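Local coordinates for hypothetical protein PA5026 (Pseudomonas aeruginosa, PDB 1SH8) that is of unknown function but is probably a thioesterase of the hotdog superfamily, at residues R27-E32 / R37-G42; G55-L60 / L127-E132; E112-A115 / K120-Y123. All blocks are in the same frame, centred on the assembly; numbering follows the deposited sequence.

Contact 1: R27-E32 / R37-G42; sequences RAEVLE and RLRMPG
Glu29 reaches across the hairpin between Arg37 and Arg39, and each atom of its side chain meets one or both of them. CB starts 3.6 Å from Arg37 O, and CG passes 3.5 Å from Arg39 NH1. Beyond CG the chain is extended; CD lies between Arg39 NH1 and Arg37 NE, and the carboxylate then divides. OE1 forms a salt bridge with Arg37 NE at 2.8 Å, while OE2 forms one with Arg39 NH1 at 2.7 Å, using its anti lone pair. Both oxygens lie near the guanidinium planes they address, but the carboxylate is turned 81° from that of Arg37 and 50° from that of Arg39, so neither pair is a coplanar two-pronged bridge. Both arginines bend at chi3 (73° in Arg37), which folds the guanidinium back toward Glu29. Val30 CG2 sits over one face of the Arg37 group, 3.3 Å from NH2, and Arg27 CB lies over one face of the Arg39 group.

The backbone explains why Glu29 can point this way. Arg37 O accepts from Glu29 N at 2.7 Å and from Val30 N at 3.2 Å, the signature of a classic beta bulge that shifts the register by one residue. Before it, Arg27 and Arg39 form a hydrogen-bonded antiparallel pair; after it, Arg37 N donates to Val30 O. Arg27 lies beside Arg39, but its own guanidinium is bridged to Glu15, while Glu29 OE1 has a further partner in Arg98.

On the other face, Ala28 packs against Leu38 CD2. Strand 27-32 is one edge of a three-stranded antiparallel sheet within this chain, 35-40 the middle and 97-102 the other edge; Leu38 touches Leu60 of helix 54-62 and Pro64 of helix 64-72, and Leu31 packs on Ala67 and Thr71 of the latter.

Contact 2: G55-L60 / L127-E132; sequences GALFTL and LQLTDE
No ring lies between Leu129 and its partners Leu57 and Leu60; the one flat group that meets the strand is the carbonyl of Leu57, whose O is 3.5 Å from Leu129 CD2. Phe58 leaves the helix away from the strand, and its ring stacks with Phe58 of the second subunit. The contact is therefore aliphatic, with no hydrogen bond across it. Leu129 points at the helix and offers two groups: CD2 meets Leu57 CD2 at 3.8 Å, and CG lies 3.9 Å from Leu60 CD2. Leu57 and Leu60, three positions apart and so nearly one helical turn, both bring their CD2 methyls to this side chain. Their approaches differ: Leu57 crosses it at a slant, whereas Leu60 runs past it in the opposite direction. For Leu60, CG anti to the backbone N (chi1 177°) brings CD2 nearer to Leu129 than the start of the side chain.

All three leucines are buried, and Ile97 and Val99 of strand 97-102 also touch Leu60. Helix 54-62 thus packs on strands 120-130 and 97-102, which are joined by a backbone bond between Thr130 and Arg98, consistent with the family's hotdog fold, in which a curved antiparallel sheet wraps a central helix.

Contact 3: E112-A115 / K120-Y123; sequences ETEA and KAEY
Lys120 O and the carboxylate of Glu114 are joined through a water that donates to both, at 2.6 Å from Lys120 O and 3.0 Å from Glu114 OE2. A second water donates to Glu122 O at 2.7 Å, and its link to Glu114 OE1 is weak. Glu114 and the strand thus communicate through solvent, with no direct hydrogen bond between the segments; Ala115 O and Lys120 N, the nearest backbone pair of polar atoms, stay 3.7 Å apart.

Between the waters and the helix, Glu114 lies over Ala121. Its CG is 3.5 Å from Lys120 O and also packs on the methyl of Ala121, while OE1 comes within 3.4 Å of Ala121 CB. The side chain gets there because CG is anti to the backbone N (chi1 171°) and the chain stays extended beyond it, which carries it slantwise across Ala121 toward the waters. Deeper in, Ala115 CB meets Ala121 CB at 4.1 Å; Leu111 touches Ala121 and Leu146 touches Ala115.

With only methyls between them at this point, helix 105-118 and the start of strand 120-130 lie close together. Where the waters sit, the groups they join, the Glu114 carboxylate and the carbonyls of Lys120 and Glu122, would all be acceptors, so a direct bond between them would lack a proton; water supplies it, consistent with an ionised Glu114.

From the N terminus, contact 1 closes first, a tight hairpin that joins strand 27-32 to strand 35-40. The chain then enters helix 54-62, where contact 2 opens; Met40 and Leu38 of contact 1 pack on this helix, so the two touch. Contact 2 closes only at strand 120-130, after helix 64-72, strands 78-89 and 97-102 and helix 105-118. Contact 3 nests inside that loop, closing the short turn from helix 105-118 into the same strand. Its centre lies about 26 Å from that of contact 2 and about 25 Å from that of contact 1. Strand 120-130 thus meets helix 105-118 near its start and helix 54-62 near its end.

Contact 1: R27-E32 / R37-G42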
ATOM      1  N   ARG A  27      11.385 -11.216  -0.687  1.00  8.63           N
ATOM      2  CA  ARG A  27      12.216 -12.130  -1.462  1.00  9.22           C
ATOM      3  C   ARG A  27      11.457 -12.724  -2.645  1.00  9.73           C
ATOM      4  O   ARG A  27      10.261 -13.013  -2.554  1.00 10.81           O
ATOM      5  CB  ARG A  27      12.726 -13.259  -0.567  1.00 10.87           C
ATOM      6  CG  ARG A  27      13.567 -12.770   0.601  1.00 16.00           C
ATOM      7  CD  ARG A  27      14.946 -12.342   0.139  1.00 22.08           C
ATOM      8  NE  ARG A  27      15.713 -13.500  -0.303  1.00 30.83           N
ATOM      9  CZ  ARG A  27      16.895 -13.439  -0.911  1.00 35.41           C
ATOM     10  NH1 ARG A  27      17.465 -12.264  -1.162  1.00 36.76           N
ATOM     11  NH2 ARG A  27      17.506 -14.561  -1.271  1.00 37.31           N
ATOM     12  N   ALA A  28      12.155 -12.887  -3.765  1.00  9.04           N
ATOM     13  CA  ALA A  28      11.551 -13.470  -4.955  1.00  9.52           C
ATOM     14  C   ALA A  28      11.874 -14.953  -4.933  1.00 10.72           C
ATOM     15  O   ALA A  28      13.038 -15.329  -4.823  1.00 13.15           O
ATOM     16  CB  ALA A  28      12.136 -12.831  -6.211  1.00 10.53           C
ATOM     17  N   GLU A  29      10.853 -15.799  -5.013  1.00 10.23           N
ATOM     18  CA  GLU A  29      11.082 -17.240  -5.021  1.00  9.74           C
ATOM     19  C   GLU A  29      11.235 -17.723  -6.457  1.00 10.61           C
ATOM     20  O   GLU A  29      12.101 -18.549  -6.752  1.00 11.70           O
ATOM     21  CB  GLU A  29       9.935 -17.973  -4.320  1.00  9.54           C
ATOM     22  CG  GLU A  29       9.817 -17.622  -2.845  1.00 10.77           C
ATOM     23  CD  GLU A  29       8.923 -18.572  -2.067  1.00 12.11           C
ATOM     24  OE1 GLU A  29       8.067 -19.248  -2.683  1.00 11.08           O
ATOM     25  OE2 GLU A  29       9.072 -18.628  -0.829  1.00 13.43           O
ATOM     26  N   VAL A  30      10.394 -17.207  -7.349  1.00  9.84           N
ATOM     27  CA  VAL A  30      10.455 -17.555  -8.765  1.00 10.78           C
ATOM     28  C   VAL A  30      10.224 -16.305  -9.613  1.00 10.47           C
ATOM     29  O   VAL A  30       9.324 -15.513  -9.334  1.00  9.69           O
ATOM     30  CB  VAL A  30       9.389 -18.609  -9.158  1.00 11.17           C
ATOM     31  CG1 VAL A  30       9.396 -18.820 -10.669  1.00 11.90           C
ATOM     32  CG2 VAL A  30       9.672 -19.929  -8.450  1.00 13.14           C
ATOM     33  N   LEU A  31      11.058 -16.130 -10.635  1.00  9.99           N
ATOM     34  CA  LEU A  31      10.951 -14.999 -11.555  1.00 10.39           C
ATOM     35  C   LEU A  31      11.224 -15.506 -12.966  1.00 10.96           C
ATOM     36  O   LEU A  31      12.367 -15.796 -13.318  1.00 12.60           O
ATOM     37  CB  LEU A  31      11.965 -13.906 -11.198  1.00  9.27           C
ATOM     38  CG  LEU A  31      11.735 -13.167  -9.881  1.00  9.27           C
ATOM     39  CD1 LEU A  31      12.909 -12.245  -9.607  1.00  9.53           C
ATOM     40  CD2 LEU A  31      10.431 -12.375  -9.954  1.00  8.31           C
ATOM     41  N   GLU A  32      10.173 -15.622 -13.765  1.00  9.90           N
ATOM     42  CA  GLU A  32      10.310 -16.101 -15.134  1.00 10.92           C
ATOM     43  C   GLU A  32       9.331 -15.331 -16.010  1.00 10.89           C
ATOM     44  O   GLU A  32       8.390 -14.705 -15.508  1.00  9.79           O
ATOM     45  CB  GLU A  32       9.983 -17.598 -15.203  1.00 12.72           C
ATOM     46  CG  GLU A  32      10.661 -18.426 -14.120  1.00 16.31           C
ATOM     47  CD  GLU A  32      10.300 -19.902 -14.178  1.00 16.51           C
ATOM     48  OE1 GLU A  32       9.115 -20.229 -14.401  1.00 15.88           O
ATOM     49  OE2 GLU A  32      11.210 -20.733 -13.982  1.00 19.26           O
ATOM     50  N   ARG A  37       6.678 -15.384  -8.209  1.00  6.97           N
ATOM     51  CA  ARG A  37       6.214 -15.778  -6.881  1.00  8.49           C
ATOM     52  C   ARG A  37       7.112 -15.060  -5.885  1.00  8.38           C
ATOM     53  O   ARG A  37       8.334 -15.217  -5.917  1.00  8.12           O
ATOM     54  CB  ARG A  37       6.300 -17.295  -6.664  1.00  8.24           C
ATOM     55  CG  ARG A  37       5.763 -17.712  -5.296  1.00  9.26           C
ATOM     56  CD  ARG A  37       5.551 -19.215  -5.180  1.00  8.20           C
ATOM     57  NE  ARG A  37       6.792 -19.981  -5.081  1.00  9.20           N
ATOM     58  CZ  ARG A  37       7.284 -20.759  -6.041  1.00 10.72           C
ATOM     59  NH1 ARG A  37       6.656 -20.879  -7.204  1.00  9.69           N
ATOM     60  NH2 ARG A  37       8.393 -21.453  -5.819  1.00 11.02           N
ATOM     61  N   LEU A  38       6.499 -14.265  -5.013  1.00  7.26           N
ATOM     62  CA  LEU A  38       7.237 -13.493  -4.020  1.00  6.72           C
ATOM     63  C   LEU A  38       6.838 -13.884  -2.604  1.00  6.49           C
ATOM     64  O   LEU A  38       5.753 -14.427  -2.379  1.00  7.78           O
ATOM     65  CB  LEU A  38       6.965 -11.996  -4.216  1.00  7.46           C
ATOM     66  CG  LEU A  38       6.994 -11.440  -5.646  1.00  7.61           C
ATOM     67  CD1 LEU A  38       6.586  -9.969  -5.607  1.00  8.45           C
ATOM     68  CD2 LEU A  38       8.380 -11.604  -6.261  1.00  7.87           C
ATOM     69  N   ARG A  39       7.720 -13.590  -1.653  1.00  7.35           N
ATOM     70  CA  ARG A  39       7.479 -13.895  -0.247  1.00  7.78           C
ATOM     71  C   ARG A  39       7.845 -12.705   0.639  1.00  7.64           C
ATOM     72  O   ARG A  39       8.916 -12.120   0.493  1.00  7.82           O
ATOM     73  CB  ARG A  39       8.312 -15.109   0.186  1.00  9.11           C
ATOM     74  CG  ARG A  39       8.091 -15.517   1.649  1.00 10.74           C
ATOM     75  CD  ARG A  39       8.991 -16.681   2.078  1.00 11.52           C
ATOM     76  NE  ARG A  39      10.385 -16.272   2.225  1.00 15.35           N
ATOM     77  CZ  ARG A  39      11.372 -16.637   1.412  1.00 15.50           C
ATOM     78  NH1 ARG A  39      11.134 -17.431   0.376  1.00 18.04           N
ATOM     79  NH2 ARG A  39      12.605 -16.206   1.639  1.00 17.45           N
ATOM     80  N   MET A  40       6.953 -12.335   1.550  1.00  7.10           N
ATOM     81  CA  MET A  40       7.246 -11.240   2.469  1.00  7.40           C
ATOM     82  C   MET A  40       7.432 -11.875   3.844  1.00  8.86           C
ATOM     83  O   MET A  40       6.524 -12.519   4.367  1.00  8.09           O
ATOM     84  CB  MET A  40       6.104 -10.222   2.519  1.00  7.50           C
ATOM     85  CG  MET A  40       6.388  -9.011   3.426  1.00  8.36           C
ATOM     86  SD  MET A  40       7.688  -7.890   2.824  1.00  3.33           S
ATOM     87  CE  MET A  40       6.748  -6.967   1.617  1.00  8.01           C
ATOM     88  N   PRO A  41       8.626 -11.720   4.439  1.00 10.87           N
ATOM     89  CA  PRO A  41       8.850 -12.313   5.761  1.00 11.14           C
ATOM     90  C   PRO A  41       7.982 -11.661   6.836  1.00 11.10           C
ATOM     91  O   PRO A  41       7.733 -10.453   6.800  1.00 10.52           O
ATOM     92  CB  PRO A  41      10.345 -12.087   5.993  1.00 12.31           C
ATOM     93  CG  PRO A  41      10.616 -10.810   5.242  1.00 13.34           C
ATOM     94  CD  PRO A  41       9.829 -11.013   3.960  1.00 12.16           C
ATOM     95  N   GLY A  42       7.516 -12.469   7.785  1.00 10.34           N
ATOM     96  CA  GLY A  42       6.696 -11.939   8.855  1.00 10.70           C
ATOM     97  C   GLY A  42       7.562 -11.136   9.799  1.00 12.15           C
ATOM     98  O   GLY A  42       7.148 -10.096  10.315  1.00 11.79           O
TER
HETATM   99  O   HOH W   1       8.230 -22.409  -2.924  1.00 19.35           O

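Contact 2: G55-L60 / L127-E132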
ATOM      1  N   GLY A  55       0.676  -2.245   5.340  1.00  7.16           N
ATOM      2  CA  GLY A  55       1.584  -1.709   4.335  1.00  6.96           C
ATOM      3  C   GLY A  55       2.489  -2.770   3.736  1.00  7.59           C
ATOM      4  O   GLY A  55       2.864  -2.688   2.559  1.00  7.59           O
ATOM      5  N   ALA A  56       2.850  -3.764   4.545  1.00  6.25           N
ATOM      6  CA  ALA A  56       3.696  -4.854   4.074  1.00  6.57           C
ATOM      7  C   ALA A  56       2.854  -5.739   3.151  1.00  7.07           C
ATOM      8  O   ALA A  56       3.338  -6.209   2.116  1.00  7.34           O
ATOM      9  CB  ALA A  56       4.224  -5.655   5.251  1.00  7.35           C
ATOM     10  N   LEU A  57       1.596  -5.975   3.531  1.00  6.79           N
ATOM     11  CA  LEU A  57       0.695  -6.778   2.704  1.00  6.41           C
ATOM     12  C   LEU A  57       0.500  -6.077   1.362  1.00  6.12           C
ATOM     13  O   LEU A  57       0.532  -6.715   0.308  1.00  6.32           O
ATOM     14  CB  LEU A  57      -0.652  -6.967   3.410  1.00  6.14           C
ATOM     15  CG  LEU A  57      -0.641  -7.961   4.580  1.00  8.96           C
ATOM     16  CD1 LEU A  57      -1.914  -7.829   5.408  1.00  9.04           C
ATOM     17  CD2 LEU A  57      -0.496  -9.381   4.025  1.00  8.22           C
ATOM     18  N   PHE A  58       0.320  -4.761   1.399  1.00  5.30           N
ATOM     19  CA  PHE A  58       0.131  -4.006   0.160  1.00  5.92           C
ATOM     20  C   PHE A  58       1.348  -4.135  -0.750  1.00  5.69           C
ATOM     21  O   PHE A  58       1.220  -4.359  -1.952  1.00  6.53           O
ATOM     22  CB  PHE A  58      -0.098  -2.521   0.447  1.00  6.27           C
ATOM     23  CG  PHE A  58      -0.262  -1.692  -0.800  1.00  6.96           C
ATOM     24  CD1 PHE A  58      -1.521  -1.492  -1.366  1.00  7.84           C
ATOM     25  CD2 PHE A  58       0.850  -1.143  -1.434  1.00  7.78           C
ATOM     26  CE1 PHE A  58      -1.665  -0.751  -2.553  1.00  8.71           C
ATOM     27  CE2 PHE A  58       0.718  -0.407  -2.618  1.00  8.72           C
ATOM     28  CZ  PHE A  58      -0.541  -0.211  -3.176  1.00  8.02           C
ATOM     29  N   THR A  59       2.534  -3.977  -0.171  1.00  5.51           N
ATOM     30  CA  THR A  59       3.760  -4.060  -0.947  1.00  6.55           C
ATOM     31  C   THR A  59       3.892  -5.428  -1.614  1.00  6.38           C
ATOM     32  O   THR A  59       4.242  -5.521  -2.793  1.00  7.33           O
ATOM     33  CB  THR A  59       4.981  -3.761  -0.056  1.00  6.07           C
ATOM     34  OG1 THR A  59       4.876  -2.421   0.441  1.00  6.90           O
ATOM     35  CG2 THR A  59       6.274  -3.884  -0.845  1.00  7.00           C
ATOM     36  N   LEU A  60       3.591  -6.488  -0.869  1.00  5.88           N
ATOM     37  CA  LEU A  60       3.671  -7.838  -1.418  1.00  6.50           C
ATOM     38  C   LEU A  60       2.686  -8.025  -2.571  1.00  6.54           C
ATOM     39  O   LEU A  60       3.023  -8.617  -3.594  1.00  6.23           O
ATOM     40  CB  LEU A  60       3.367  -8.873  -0.332  1.00  6.56           C
ATOM     41  CG  LEU A  60       3.342 -10.327  -0.822  1.00  5.94           C
ATOM     42  CD1 LEU A  60       4.720 -10.705  -1.359  1.00  6.13           C
ATOM     43  CD2 LEU A  60       2.938 -11.249   0.316  1.00  6.54           C
ATOM     44  N   LEU A 127      -4.975 -11.033  -7.376  1.00  6.43           N
ATOM     45  CA  LEU A 127      -4.179 -11.981  -6.614  1.00  7.06           C
ATOM     46  C   LEU A 127      -4.650 -12.319  -5.212  1.00  7.19           C
ATOM     47  O   LEU A 127      -5.431 -11.589  -4.606  1.00  8.19           O
ATOM     48  CB  LEU A 127      -2.751 -11.439  -6.506  1.00  6.81           C
ATOM     49  CG  LEU A 127      -2.169 -10.754  -7.748  1.00  8.55           C
ATOM     50  CD1 LEU A 127      -0.784 -10.210  -7.424  1.00  9.03           C
ATOM     51  CD2 LEU A 127      -2.107 -11.737  -8.906  1.00  9.07           C
ATOM     52  N   GLN A 128      -4.135 -13.436  -4.707  1.00  7.10           N
ATOM     53  CA  GLN A 128      -4.421 -13.892  -3.354  1.00  7.08           C
ATOM     54  C   GLN A 128      -3.094 -14.006  -2.617  1.00  7.33           C
ATOM     55  O   GLN A 128      -2.112 -14.517  -3.162  1.00  7.90           O
ATOM     56  CB  GLN A 128      -5.073 -15.271  -3.351  1.00  8.90           C
ATOM     57  CG  GLN A 128      -6.403 -15.357  -4.058  1.00 12.48           C
ATOM     58  CD  GLN A 128      -7.078 -16.686  -3.807  1.00 14.22           C
ATOM     59  OE1 GLN A 128      -6.466 -17.742  -3.959  1.00 14.97           O
ATOM     60  NE2 GLN A 128      -8.347 -16.643  -3.418  1.00 14.17           N
ATOM     61  N   LEU A 129      -3.062 -13.507  -1.389  1.00  6.84           N
ATOM     62  CA  LEU A 129      -1.867 -13.602  -0.558  1.00  7.35           C
ATOM     63  C   LEU A 129      -2.182 -14.720   0.422  1.00  7.75           C
ATOM     64  O   LEU A 129      -3.260 -14.740   1.017  1.00  7.42           O
ATOM     65  CB  LEU A 129      -1.619 -12.287   0.188  1.00  8.92           C
ATOM     66  CG  LEU A 129      -0.867 -11.191  -0.581  1.00  9.18           C
ATOM     67  CD1 LEU A 129      -1.540 -10.906  -1.920  1.00 10.83           C
ATOM     68  CD2 LEU A 129      -0.810  -9.939   0.294  1.00  8.49           C
ATOM     69  N   THR A 130      -1.248 -15.648   0.594  1.00  7.53           N
ATOM     70  CA  THR A 130      -1.487 -16.781   1.476  1.00  8.05           C
ATOM     71  C   THR A 130      -0.424 -16.960   2.545  1.00  7.93           C
ATOM     72  O   THR A 130       0.725 -16.561   2.360  1.00  8.22           O
ATOM     73  CB  THR A 130      -1.569 -18.091   0.654  1.00  9.54           C
ATOM     74  OG1 THR A 130      -0.324 -18.309  -0.029  1.00 12.22           O
ATOM     75  CG2 THR A 130      -2.687 -18.002  -0.379  1.00  9.76           C
ATOM     76  N   ASP A 131      -0.809 -17.555   3.670  1.00  7.96           N
ATOM     77  CA  ASP A 131       0.162 -17.810   4.726  1.00  8.93           C
ATOM     78  C   ASP A 131       0.746 -19.218   4.553  1.00 10.38           C
ATOM     79  O   ASP A 131       0.425 -19.914   3.587  1.00  9.80           O
ATOM     80  CB  ASP A 131      -0.458 -17.631   6.120  1.00  9.41           C
ATOM     81  CG  ASP A 131      -1.562 -18.623   6.418  1.00 10.56           C
ATOM     82  OD1 ASP A 131      -1.625 -19.695   5.775  1.00  9.62           O
ATOM     83  OD2 ASP A 131      -2.366 -18.326   7.328  1.00 11.21           O
ATOM     84  N   GLU A 132       1.602 -19.630   5.482  1.00 10.89           N
ATOM     85  CA  GLU A 132       2.263 -20.932   5.403  1.00 13.34           C
ATOM     86  C   GLU A 132       1.347 -22.153   5.348  1.00 13.57           C
ATOM     87  O   GLU A 132       1.787 -23.241   4.966  1.00 13.23           O
ATOM     88  CB  GLU A 132       3.259 -21.059   6.560  1.00 15.26           C
ATOM     89  CG  GLU A 132       4.472 -20.141   6.385  1.00 22.71           C
ATOM     90  CD  GLU A 132       5.338 -20.047   7.630  1.00 27.79           C
ATOM     91  OE1 GLU A 132       5.613 -21.106   8.240  1.00 29.95           O
ATOM     92  OE2 GLU A 132       5.750 -18.915   7.993  1.00 28.55           O
TER

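Contact 3: E112-A115 / K120-Y123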
ATOM      1  N   GLU A 112       3.007  -5.719 -25.329  1.00 16.17           N
ATOM      2  CA  GLU A 112       4.184  -5.070 -25.906  1.00 18.53           C
ATOM      3  C   GLU A 112       3.863  -4.429 -27.249  1.00 18.19           C
ATOM      4  O   GLU A 112       4.384  -3.363 -27.577  1.00 18.23           O
ATOM      5  CB  GLU A 112       5.336  -6.063 -26.055  1.00 22.19           C
ATOM      6  CG  GLU A 112       4.968  -7.353 -26.740  1.00 30.02           C
ATOM      7  CD  GLU A 112       6.124  -8.335 -26.768  1.00 34.63           C
ATOM      8  OE1 GLU A 112       6.753  -8.536 -25.706  1.00 37.24           O
ATOM      9  OE2 GLU A 112       6.399  -8.907 -27.847  1.00 36.85           O
ATOM     10  N   THR A 113       2.994  -5.074 -28.015  1.00 18.23           N
ATOM     11  CA  THR A 113       2.597  -4.545 -29.312  1.00 19.61           C
ATOM     12  C   THR A 113       1.853  -3.227 -29.122  1.00 20.19           C
ATOM     13  O   THR A 113       2.208  -2.211 -29.727  1.00 19.35           O
ATOM     14  CB  THR A 113       1.688  -5.535 -30.055  1.00 22.25           C
ATOM     15  OG1 THR A 113       2.460  -6.675 -30.452  1.00 24.01           O
ATOM     16  CG2 THR A 113       1.067  -4.881 -31.282  1.00 23.19           C
ATOM     17  N   GLU A 114       0.828  -3.247 -28.273  1.00 18.76           N
ATOM     18  CA  GLU A 114       0.034  -2.054 -28.004  1.00 18.40           C
ATOM     19  C   GLU A 114       0.848  -0.933 -27.345  1.00 17.72           C
ATOM     20  O   GLU A 114       0.681   0.238 -27.685  1.00 18.50           O
ATOM     21  CB  GLU A 114      -1.165  -2.421 -27.133  1.00 20.71           C
ATOM     22  CG  GLU A 114      -1.950  -1.239 -26.615  1.00 24.67           C
ATOM     23  CD  GLU A 114      -3.186  -1.674 -25.858  1.00 29.54           C
ATOM     24  OE1 GLU A 114      -3.128  -2.720 -25.170  1.00 31.76           O
ATOM     25  OE2 GLU A 114      -4.215  -0.971 -25.940  1.00 33.22           O
ATOM     26  N   ALA A 115       1.723  -1.285 -26.405  1.00 16.22           N
ATOM     27  CA  ALA A 115       2.553  -0.286 -25.737  1.00 15.82           C
ATOM     28  C   ALA A 115       3.542   0.288 -26.749  1.00 16.97           C
ATOM     29  O   ALA A 115       3.871   1.475 -26.715  1.00 17.36           O
ATOM     30  CB  ALA A 115       3.304  -0.912 -24.568  1.00 14.91           C
ATOM     31  N   LYS A 120       1.314   3.072 -24.589  1.00 15.02           N
ATOM     32  CA  LYS A 120       0.871   2.527 -23.309  1.00 15.03           C
ATOM     33  C   LYS A 120      -0.134   1.397 -23.508  1.00 14.66           C
ATOM     34  O   LYS A 120      -0.830   1.334 -24.532  1.00 14.81           O
ATOM     35  CB  LYS A 120       0.238   3.620 -22.445  1.00 15.78           C
ATOM     36  CG  LYS A 120      -1.077   4.156 -22.983  1.00 19.59           C
ATOM     37  CD  LYS A 120      -1.654   5.214 -22.052  1.00 25.45           C
ATOM     38  CE  LYS A 120      -2.979   5.752 -22.574  1.00 28.03           C
ATOM     39  NZ  LYS A 120      -3.576   6.739 -21.629  1.00 31.87           N
ATOM     40  N   ALA A 121      -0.197   0.507 -22.520  1.00 12.61           N
ATOM     41  CA  ALA A 121      -1.102  -0.639 -22.541  1.00 11.14           C
ATOM     42  C   ALA A 121      -1.382  -1.021 -21.096  1.00 11.98           C
ATOM     43  O   ALA A 121      -0.471  -1.024 -20.269  1.00 13.48           O
ATOM     44  CB  ALA A 121      -0.457  -1.800 -23.269  1.00 10.20           C
ATOM     45  N   GLU A 122      -2.632  -1.349 -20.789  1.00 11.11           N
ATOM     46  CA  GLU A 122      -2.997  -1.714 -19.422  1.00  9.88           C
ATOM     47  C   GLU A 122      -3.090  -3.216 -19.202  1.00  9.74           C
ATOM     48  O   GLU A 122      -3.482  -3.965 -20.091  1.00  8.65           O
ATOM     49  CB  GLU A 122      -4.370  -1.152 -19.040  1.00 12.86           C
ATOM     50  CG  GLU A 122      -4.608   0.330 -19.225  1.00 16.74           C
ATOM     51  CD  GLU A 122      -6.041   0.706 -18.853  1.00 18.42           C
ATOM     52  OE1 GLU A 122      -6.952  -0.130 -19.078  1.00 18.82           O
ATOM     53  OE2 GLU A 122      -6.259   1.828 -18.351  1.00 19.20           O
ATOM     54  N   TYR A 123      -2.729  -3.648 -18.000  1.00  8.44           N
ATOM     55  CA  TYR A 123      -2.873  -5.047 -17.626  1.00  8.00           C
ATOM     56  C   TYR A 123      -3.300  -5.060 -16.159  1.00  8.10           C
ATOM     57  O   TYR A 123      -2.888  -4.206 -15.368  1.00  8.19           O
ATOM     58  CB  TYR A 123      -1.585  -5.863 -17.865  1.00  7.72           C
ATOM     59  CG  TYR A 123      -0.337  -5.432 -17.120  1.00  8.78           C
ATOM     60  CD1 TYR A 123       0.061  -6.076 -15.943  1.00  8.84           C
ATOM     61  CD2 TYR A 123       0.481  -4.423 -17.626  1.00  9.02           C
ATOM     62  CE1 TYR A 123       1.252  -5.724 -15.294  1.00  8.72           C
ATOM     63  CE2 TYR A 123       1.671  -4.062 -16.985  1.00  9.27           C
ATOM     64  CZ  TYR A 123       2.050  -4.716 -15.824  1.00  9.31           C
ATOM     65  OH  TYR A 123       3.231  -4.355 -15.209  1.00 10.17           O
TER
HETATM   66  O   HOH W   2      -3.194   1.785 -25.402  1.00 23.20           O
HETATM   67  O   HOH W   3      -4.680  -4.288 -22.496  1.00 29.85           O